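Side-chain contacts in Rubredoxin\:oxygen oxidoreductase (Desulfovibrio gigas, PDB 1E5D), which catalyses the four-electron reduction of dioxygen to two water molecules, using a diiron centre and flavin mononucleotide: residues Ser65-Asp68 with Pro69-Asp73; Leu286-Cys289 with Lys290-His293; Glu357-Thr360 with Gly361-Phe364. All blocks are in the same frame, centred on the assembly; numbering follows the deposited sequence.

Interaction 1 (Ser65-Asp68 with Pro69-Asp73); sequences SVID and PKKID
Ile67 and Lys71 meet through their hydrocarbon parts in the loop that joins helix 56-64 to strand 74-77. Apolar contact comes first: with CG1 of Ile67 anti to the backbone N (chi1 -159°) and the chain extended, CD1 reaches over to Lys71 CB, 3.3 Å away. The lysine chain, bent at chi2 and chi3, passes at a slant, so that its CD comes within 3.9 Å of Ile67 CG1, while Lys71 CG also packs 3.7 Å from Asp68 CB. The backbone supplies the polar part. Lys71 N donates to Asp68 O at 2.8 Å, and this bond closes a turn over the 3-10 segment 69-71. Ile72 N follows, bonding to Pro69 O at 3.1 Å. The carboxylate of Asp68 lies over the start of this turn and accepts from Lys70 N, although the position of OD1 is less certain. Pro69 and Ile72 both touch Ile63 of helix 56-64 and Cys95 of helix 88-95. The chemistry is that of a surface turn in the beta-lactamase-like domain: main-chain bonds set its course, the aliphatic part of Lys71 packs along Ile67, and any attraction between the Asp68 carboxylate and the Lys70 ammonium is probably weak.

Interaction 2 (Leu286-Cys289 with Lys290-His293); sequences LMWC and KACH
Trp288 turns its CG anti to the backbone N (chi1 -172°), standing the indole beside the chain just ahead, where Lys290 and Ala291 pass it; Cys292 swings SG anti to its carbonyl carbon (chi1 -60°), back toward Met287. The turn ends strand 283-288, an outermost strand of the parallel sheet in the flavodoxin-like domain, and leads into helix 294-302, as in a beta-alpha-beta crossover. Lys290 CB sits over one face of the indole in a CH-pi contact, 3.5 Å from the centroid of the six-membered ring, while its chain runs on obliquely past the ring. The polar ends of Trp288 and Lys290 share Asp260: Trp288 NE1 bonds to its OD1, and Lys290 NZ makes a salt bridge to the same oxygen as well as a hydrogen bond to Gly25 O of the second subunit. These partners hold the indole and ammonium on a common anchor and tie the turn to the dimer interface. Ala291 CB meets the ring obliquely, 3.8 Å from Trp288 CE3. At the root of the side chain, Trp288 O accepts from Ala291 N at 2.9 Å and, weakly, from Cys292 N, and these two bonds fold the chain back. Cys292 SG packs against both ends of the Met287 side chain, 3.8 Å from CB and 3.9 Å from CE.

Interaction 3 (Glu357-Thr360 with Gly361-Phe364); sequences EWLT and GMGF
The Trp358 indole and the Phe364 ring are both met obliquely: Met362 CE comes to the first, 4.0 Å from Trp358 CE3, and Leu359 O approaches the second, 3.7 Å from Phe364 CG. Beyond the turn, the indole rests on Leu326, Gln327 and Lys330 of helix 320-331, and the phenyl group on Val307 of strand 306-310. Met362 is extended at chi2 and bent at chi3 (-112°), which brings its methyl back beside the backbone carbonyl of Trp358, CE 3.3 Å from Trp358 O; CE also lies 4.0 Å from Leu359 CD2. The same leucine methyl meets Phe364 CD2 at 4.1 Å, roughly at right angles to the direction of the methionine methyl. All this happens where helix 350-361 of the flavodoxin-like domain stops in a Schellman motif. Gly363 takes a positive phi (83°), a left-handed backbone conformation easy for glycine, and the chain reverses to send two bonds into the last turn. One runs from Gly363 N to Thr360 O; the other, from Phe364 N to Leu359 O, measures 3.1 Å. Leu359 O is gripped twice, since Met362 N also donates to it at 2.8 Å, and the two donors arrive from opposite faces of the carbonyl plane. Further back, Gly361 N bonds to Glu357 O at 2.9 Å, an i to i+4 helical bond; the next one, Met362 N to Trp358 O, is weak.

All three are turns at the ends of secondary structure elements. Interaction 1 is a surface contact on the beta-lactamase-like side, its centre 48 Å from that of interaction 2 and 53 Å from that of interaction 3, across the chain's centre. Interactions 2 and 3 share the flavodoxin-like domain, their centres 21 Å apart and without touching; both are partly buried, and both pack on helix 320-331. Chemistry follows place. Interaction 1 relies on aliphatic lysine carbon and main-chain turn bonds at the surface, interaction 2 joins an indole and a lysine whose charge reaches the second subunit, and interaction 3 combines apolar side chains with a helix-terminating backbone motif.

Interaction 1 (Ser65-Asp68 with Pro69-Asp73)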
ATOM      1  N   SER A  65      27.269 -30.543  15.378  1.00 34.35           N
ATOM      2  CA  SER A  65      26.712 -31.437  16.391  1.00 32.72           C
ATOM      3  C   SER A  65      26.762 -32.886  15.914  1.00 32.26           C
ATOM      4  O   SER A  65      26.698 -33.834  16.688  1.00 43.90           O
ATOM      5  CB  SER A  65      25.269 -31.063  16.733  1.00 35.51           C
ATOM      6  OG  SER A  65      24.367 -31.609  15.784  1.00 46.01           O
ATOM      7  N   VAL A  66      26.884 -33.005  14.600  1.00 31.37           N
ATOM      8  CA  VAL A  66      26.922 -34.286  13.919  1.00 35.32           C
ATOM      9  C   VAL A  66      28.336 -34.638  13.474  1.00 35.88           C
ATOM     10  O   VAL A  66      28.769 -35.783  13.538  1.00 55.12           O
ATOM     11  CB  VAL A  66      25.993 -34.246  12.688  1.00 36.13           C
ATOM     12  CG1 VAL A  66      26.043 -35.565  11.935  1.00 24.90           C
ATOM     13  CG2 VAL A  66      24.566 -33.912  13.100  1.00 33.57           C
ATOM     14  N   ILE A  67      29.049 -33.618  13.015  1.00 29.71           N
ATOM     15  CA  ILE A  67      30.318 -33.797  12.340  1.00 25.49           C
ATOM     16  C   ILE A  67      31.070 -32.487  12.200  1.00 27.40           C
ATOM     17  O   ILE A  67      30.467 -31.413  12.187  1.00 36.86           O
ATOM     18  CB  ILE A  67      30.076 -34.388  10.932  1.00 31.33           C
ATOM     19  CG1 ILE A  67      31.303 -35.084  10.349  1.00 37.62           C
ATOM     20  CG2 ILE A  67      29.535 -33.311   9.996  1.00 22.20           C
ATOM     21  CD1 ILE A  67      31.238 -35.382   8.872  1.00 43.98           C
ATOM     22  N   ASP A  68      32.392 -32.548  12.094  1.00 34.75           N
ATOM     23  CA  ASP A  68      33.167 -31.337  11.857  1.00 35.68           C
ATOM     24  C   ASP A  68      32.858 -30.803  10.466  1.00 33.20           C
ATOM     25  O   ASP A  68      32.994 -31.544   9.489  1.00 38.16           O
ATOM     26  CB  ASP A  68      34.675 -31.579  11.975  1.00 37.44           C
ATOM     27  CG  ASP A  68      35.427 -30.283  12.204  1.00 41.85           C
ATOM     28  OD1 ASP A  68      35.478 -29.424  11.301  1.00 44.78           O
ATOM     29  OD2 ASP A  68      35.973 -30.114  13.314  1.00 61.64           O
ATOM     30  N   PRO A  69      32.445 -29.547  10.378  1.00 31.17           N
ATOM     31  CA  PRO A  69      32.075 -28.964   9.083  1.00 33.50           C
ATOM     32  C   PRO A  69      33.113 -29.184   7.988  1.00 35.27           C
ATOM     33  O   PRO A  69      32.735 -29.285   6.818  1.00 36.68           O
ATOM     34  CB  PRO A  69      31.945 -27.472   9.415  1.00 25.24           C
ATOM     35  CG  PRO A  69      31.527 -27.471  10.847  1.00 23.79           C
ATOM     36  CD  PRO A  69      32.293 -28.596  11.487  1.00 26.30           C
ATOM     37  N   LYS A  70      34.397 -29.260   8.314  1.00 39.51           N
ATOM     38  CA  LYS A  70      35.438 -29.409   7.292  1.00 37.23           C
ATOM     39  C   LYS A  70      35.434 -30.804   6.673  1.00 37.28           C
ATOM     40  O   LYS A  70      36.167 -31.054   5.713  1.00 44.65           O
ATOM     41  CB  LYS A  70      36.820 -29.087   7.863  1.00 36.30           C
ATOM     42  CG  LYS A  70      37.559 -30.266   8.458  1.00 40.45           C
ATOM     43  CD  LYS A  70      37.821 -30.119   9.943  1.00 42.20           C
ATOM     44  CE  LYS A  70      39.137 -30.729  10.387  1.00 39.36           C
ATOM     45  NZ  LYS A  70      39.152 -32.216  10.335  1.00 30.76           N
ATOM     46  N   LYS A  71      34.615 -31.702   7.209  1.00 32.06           N
ATOM     47  CA  LYS A  71      34.459 -33.046   6.675  1.00 33.55           C
ATOM     48  C   LYS A  71      33.402 -33.085   5.583  1.00 34.41           C
ATOM     49  O   LYS A  71      33.325 -34.046   4.817  1.00 48.31           O
ATOM     50  CB  LYS A  71      34.086 -34.027   7.795  1.00 43.11           C
ATOM     51  CG  LYS A  71      34.902 -33.801   9.060  1.00 52.65           C
ATOM     52  CD  LYS A  71      35.167 -35.081   9.825  1.00 50.93           C
ATOM     53  CE  LYS A  71      36.419 -35.789   9.329  1.00 44.20           C
ATOM     54  NZ  LYS A  71      36.809 -36.881  10.267  1.00 51.55           N
ATOM     55  N   ILE A  72      32.584 -32.037   5.509  1.00 29.48           N
ATOM     56  CA  ILE A  72      31.576 -31.986   4.455  1.00 28.73           C
ATOM     57  C   ILE A  72      32.267 -31.882   3.103  1.00 28.14           C
ATOM     58  O   ILE A  72      33.186 -31.072   2.942  1.00 20.45           O
ATOM     59  CB  ILE A  72      30.611 -30.798   4.615  1.00 27.42           C
ATOM     60  CG1 ILE A  72      29.699 -30.883   5.842  1.00 23.18           C
ATOM     61  CG2 ILE A  72      29.804 -30.605   3.336  1.00 10.93           C
ATOM     62  CD1 ILE A  72      28.923 -29.605   6.082  1.00 33.03           C
ATOM     63  N   ASP A  73      31.857 -32.676   2.116  1.00 27.11           N
ATOM     64  CA  ASP A  73      32.554 -32.584   0.837  1.00 27.65           C
ATOM     65  C   ASP A  73      31.718 -31.821  -0.186  1.00 26.05           C
ATOM     66  O   ASP A  73      32.254 -31.097  -1.022  1.00 28.07           O
ATOM     67  CB  ASP A  73      32.871 -33.960   0.251  1.00 32.89           C
ATOM     68  CG  ASP A  73      33.609 -34.895   1.179  1.00 33.41           C
ATOM     69  OD1 ASP A  73      34.839 -34.718   1.327  1.00 52.49           O
ATOM     70  OD2 ASP A  73      32.954 -35.796   1.748  1.00 26.30           O
TER

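Interaction 2 (Leu286-Cys289 with Lys290-His293)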
ATOM      1  N   LEU A 286     -15.256 -10.274   4.195  1.00 12.50           N
ATOM      2  CA  LEU A 286     -15.255  -8.828   4.064  1.00 10.35           C
ATOM      3  C   LEU A 286     -13.964  -8.240   4.625  1.00 14.50           C
ATOM      4  O   LEU A 286     -13.777  -8.173   5.840  1.00 26.42           O
ATOM      5  CB  LEU A 286     -16.464  -8.218   4.786  1.00 12.42           C
ATOM      6  CG  LEU A 286     -16.627  -6.702   4.655  1.00 13.07           C
ATOM      7  CD1 LEU A 286     -16.416  -6.276   3.210  1.00 14.98           C
ATOM      8  CD2 LEU A 286     -17.989  -6.246   5.138  1.00 16.22           C
ATOM      9  N   MET A 287     -13.048  -7.802   3.766  1.00 13.77           N
ATOM     10  CA  MET A 287     -11.737  -7.373   4.234  1.00 13.30           C
ATOM     11  C   MET A 287     -11.390  -5.934   3.873  1.00 14.96           C
ATOM     12  O   MET A 287     -11.335  -5.559   2.707  1.00 16.94           O
ATOM     13  CB  MET A 287     -10.668  -8.328   3.660  1.00  7.83           C
ATOM     14  CG  MET A 287     -11.085  -9.787   3.832  1.00 10.57           C
ATOM     15  SD  MET A 287      -9.904 -10.952   3.119  1.00 21.68           S
ATOM     16  CE  MET A 287      -8.690 -10.984   4.434  1.00 13.10           C
ATOM     17  N   TRP A 288     -11.137  -5.128   4.891  1.00 11.24           N
ATOM     18  CA  TRP A 288     -10.683  -3.753   4.803  1.00  6.64           C
ATOM     19  C   TRP A 288      -9.187  -3.666   4.538  1.00  7.53           C
ATOM     20  O   TRP A 288      -8.386  -4.192   5.311  1.00 15.25           O
ATOM     21  CB  TRP A 288     -11.026  -3.055   6.119  1.00  7.29           C
ATOM     22  CG  TRP A 288     -10.800  -1.581   6.148  1.00  7.66           C
ATOM     23  CD1 TRP A 288     -10.812  -0.747   5.073  1.00  8.37           C
ATOM     24  CD2 TRP A 288     -10.533  -0.760   7.288  1.00  6.55           C
ATOM     25  NE1 TRP A 288     -10.565   0.543   5.476  1.00 10.13           N
ATOM     26  CE2 TRP A 288     -10.394   0.564   6.829  1.00 10.02           C
ATOM     27  CE3 TRP A 288     -10.399  -1.001   8.658  1.00 11.38           C
ATOM     28  CZ2 TRP A 288     -10.126   1.643   7.677  1.00 12.73           C
ATOM     29  CZ3 TRP A 288     -10.134   0.066   9.499  1.00 11.99           C
ATOM     30  CH2 TRP A 288      -9.999   1.376   9.012  1.00 12.98           C
ATOM     31  N   CYS A 289      -8.769  -3.013   3.462  1.00  8.80           N
ATOM     32  CA  CYS A 289      -7.347  -2.907   3.161  1.00 11.23           C
ATOM     33  C   CYS A 289      -6.552  -2.196   4.243  1.00 10.55           C
ATOM     34  O   CYS A 289      -5.336  -2.347   4.345  1.00 18.70           O
ATOM     35  CB  CYS A 289      -7.119  -2.146   1.844  1.00 10.65           C
ATOM     36  SG  CYS A 289      -7.653  -3.076   0.399  1.00 16.68           S
ATOM     37  N   LYS A 290      -7.198  -1.386   5.077  1.00 20.03           N
ATOM     38  CA  LYS A 290      -6.400  -0.713   6.107  1.00 16.49           C
ATOM     39  C   LYS A 290      -6.115  -1.659   7.270  1.00 13.67           C
ATOM     40  O   LYS A 290      -5.219  -1.364   8.057  1.00 26.10           O
ATOM     41  CB  LYS A 290      -7.113   0.536   6.605  1.00 17.08           C
ATOM     42  CG  LYS A 290      -6.424   1.850   6.316  1.00 19.47           C
ATOM     43  CD  LYS A 290      -6.984   2.546   5.097  1.00 17.54           C
ATOM     44  CE  LYS A 290      -7.066   4.050   5.312  1.00  8.56           C
ATOM     45  NZ  LYS A 290      -8.327   4.584   4.718  1.00 11.88           N
ATOM     46  N   ALA A 291      -6.838  -2.764   7.369  1.00 13.39           N
ATOM     47  CA  ALA A 291      -6.714  -3.755   8.422  1.00  8.24           C
ATOM     48  C   ALA A 291      -6.147  -5.083   7.947  1.00  8.41           C
ATOM     49  O   ALA A 291      -5.806  -5.963   8.735  1.00 21.88           O
ATOM     50  CB  ALA A 291      -8.093  -4.020   9.038  1.00  7.26           C
ATOM     51  N   CYS A 292      -6.047  -5.304   6.639  1.00 16.56           N
ATOM     52  CA  CYS A 292      -5.625  -6.620   6.166  1.00 13.95           C
ATOM     53  C   CYS A 292      -4.457  -6.516   5.204  1.00 13.42           C
ATOM     54  O   CYS A 292      -4.497  -5.786   4.220  1.00 17.86           O
ATOM     55  CB  CYS A 292      -6.762  -7.355   5.454  1.00 10.47           C
ATOM     56  SG  CYS A 292      -8.229  -7.657   6.467  1.00 22.61           S
ATOM     57  N   HIS A 293      -3.405  -7.269   5.491  1.00 12.28           N
ATOM     58  CA  HIS A 293      -2.270  -7.220   4.571  1.00  6.21           C
ATOM     59  C   HIS A 293      -2.715  -7.686   3.192  1.00 12.61           C
ATOM     60  O   HIS A 293      -3.675  -8.465   3.092  1.00  7.40           O
ATOM     61  CB  HIS A 293      -1.136  -8.097   5.104  1.00  8.38           C
ATOM     62  CG  HIS A 293       0.186  -7.764   4.487  1.00 12.78           C
ATOM     63  ND1 HIS A 293       0.769  -8.552   3.522  1.00 18.41           N
ATOM     64  CD2 HIS A 293       1.033  -6.735   4.692  1.00  8.30           C
ATOM     65  CE1 HIS A 293       1.924  -8.024   3.161  1.00 21.29           C
ATOM     66  NE2 HIS A 293       2.107  -6.914   3.857  1.00 17.12           N
TER

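Interaction 3 (Glu357-Thr360 with Gly361-Phe364)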
ATOM      1  N   GLU A 357     -11.500  -2.398 -15.100  1.00 18.48           N
ATOM      2  CA  GLU A 357     -10.367  -2.664 -15.992  1.00 20.47           C
ATOM      3  C   GLU A 357      -9.368  -3.616 -15.342  1.00 24.46           C
ATOM      4  O   GLU A 357      -8.746  -4.443 -16.011  1.00 28.79           O
ATOM      5  CB  GLU A 357      -9.668  -1.362 -16.372  1.00 37.23           C
ATOM      6  CG  GLU A 357      -8.848  -1.410 -17.646  1.00 61.38           C
ATOM      7  CD  GLU A 357      -9.035  -0.180 -18.516  1.00 79.66           C
ATOM      8  OE1 GLU A 357      -9.304   0.912 -17.969  1.00 97.44           O
ATOM      9  OE2 GLU A 357      -8.913  -0.306 -19.755  1.00102.35           O
ATOM     10  N   TRP A 358      -9.218  -3.482 -14.026  1.00 25.81           N
ATOM     11  CA  TRP A 358      -8.290  -4.329 -13.286  1.00 24.11           C
ATOM     12  C   TRP A 358      -8.788  -5.776 -13.290  1.00 21.71           C
ATOM     13  O   TRP A 358      -8.054  -6.704 -13.606  1.00 24.03           O
ATOM     14  CB  TRP A 358      -8.143  -3.871 -11.843  1.00 20.28           C
ATOM     15  CG  TRP A 358      -7.145  -2.824 -11.509  1.00 18.36           C
ATOM     16  CD1 TRP A 358      -7.377  -1.479 -11.381  1.00 21.24           C
ATOM     17  CD2 TRP A 358      -5.748  -3.016 -11.246  1.00 18.95           C
ATOM     18  NE1 TRP A 358      -6.210  -0.826 -11.058  1.00 22.31           N
ATOM     19  CE2 TRP A 358      -5.196  -1.747 -10.972  1.00 18.72           C
ATOM     20  CE3 TRP A 358      -4.907  -4.134 -11.219  1.00 14.98           C
ATOM     21  CZ2 TRP A 358      -3.842  -1.576 -10.674  1.00 15.18           C
ATOM     22  CZ3 TRP A 358      -3.568  -3.963 -10.926  1.00 12.72           C
ATOM     23  CH2 TRP A 358      -3.045  -2.689 -10.657  1.00 13.71           C
ATOM     24  N   LEU A 359     -10.060  -5.946 -12.907  1.00 13.60           N
ATOM     25  CA  LEU A 359     -10.593  -7.303 -12.814  1.00 19.90           C
ATOM     26  C   LEU A 359     -10.559  -7.989 -14.174  1.00 21.08           C
ATOM     27  O   LEU A 359     -10.022  -9.086 -14.319  1.00 29.37           O
ATOM     28  CB  LEU A 359     -12.008  -7.271 -12.231  1.00 17.91           C
ATOM     29  CG  LEU A 359     -12.100  -6.700 -10.810  1.00 19.59           C
ATOM     30  CD1 LEU A 359     -13.455  -7.008 -10.196  1.00 25.69           C
ATOM     31  CD2 LEU A 359     -10.976  -7.237  -9.936  1.00 16.76           C
ATOM     32  N   THR A 360     -11.127  -7.323 -15.166  1.00 22.26           N
ATOM     33  CA  THR A 360     -11.116  -7.822 -16.539  1.00 20.39           C
ATOM     34  C   THR A 360      -9.700  -8.127 -16.995  1.00 16.99           C
ATOM     35  O   THR A 360      -9.415  -9.145 -17.623  1.00 29.87           O
ATOM     36  CB  THR A 360     -11.777  -6.810 -17.490  1.00 21.98           C
ATOM     37  OG1 THR A 360     -13.164  -6.669 -17.140  1.00 32.60           O
ATOM     38  CG2 THR A 360     -11.737  -7.320 -18.920  1.00 35.65           C
ATOM     39  N   GLY A 361      -8.747  -7.250 -16.684  1.00 15.54           N
ATOM     40  CA  GLY A 361      -7.377  -7.509 -17.104  1.00 12.50           C
ATOM     41  C   GLY A 361      -6.789  -8.739 -16.450  1.00 18.26           C
ATOM     42  O   GLY A 361      -5.789  -9.284 -16.917  1.00 35.49           O
ATOM     43  N   MET A 362      -7.385  -9.206 -15.359  1.00 15.22           N
ATOM     44  CA  MET A 362      -6.853 -10.373 -14.665  1.00 16.26           C
ATOM     45  C   MET A 362      -7.546 -11.640 -15.167  1.00 19.34           C
ATOM     46  O   MET A 362      -7.253 -12.734 -14.701  1.00 21.96           O
ATOM     47  CB  MET A 362      -7.043 -10.277 -13.158  1.00 16.68           C
ATOM     48  CG  MET A 362      -6.087  -9.340 -12.445  1.00 19.43           C
ATOM     49  SD  MET A 362      -6.467  -9.193 -10.688  1.00 33.57           S
ATOM     50  CE  MET A 362      -7.025  -7.492 -10.608  1.00 31.26           C
ATOM     51  N   GLY A 363      -8.453 -11.410 -16.112  1.00 18.12           N
ATOM     52  CA  GLY A 363      -9.203 -12.475 -16.739  1.00 17.92           C
ATOM     53  C   GLY A 363     -10.400 -12.898 -15.921  1.00 17.48           C
ATOM     54  O   GLY A 363     -10.950 -13.985 -16.089  1.00 37.73           O
ATOM     55  N   PHE A 364     -10.810 -12.026 -15.012  1.00 20.29           N
ATOM     56  CA  PHE A 364     -11.955 -12.320 -14.156  1.00 26.24           C
ATOM     57  C   PHE A 364     -13.260 -12.206 -14.932  1.00 30.75           C
ATOM     58  O   PHE A 364     -13.365 -11.385 -15.841  1.00 37.64           O
ATOM     59  CB  PHE A 364     -11.963 -11.369 -12.954  1.00 24.46           C
ATOM     60  CG  PHE A 364     -10.910 -11.701 -11.906  1.00 27.12           C
ATOM     61  CD1 PHE A 364      -9.799 -12.459 -12.224  1.00 28.77           C
ATOM     62  CD2 PHE A 364     -11.044 -11.248 -10.605  1.00 24.62           C
ATOM     63  CE1 PHE A 364      -8.846 -12.767 -11.277  1.00 30.29           C
ATOM     64  CE2 PHE A 364     -10.094 -11.548  -9.652  1.00 25.13           C
ATOM     65  CZ  PHE A 364      -8.989 -12.308  -9.981  1.00 26.66           C
TER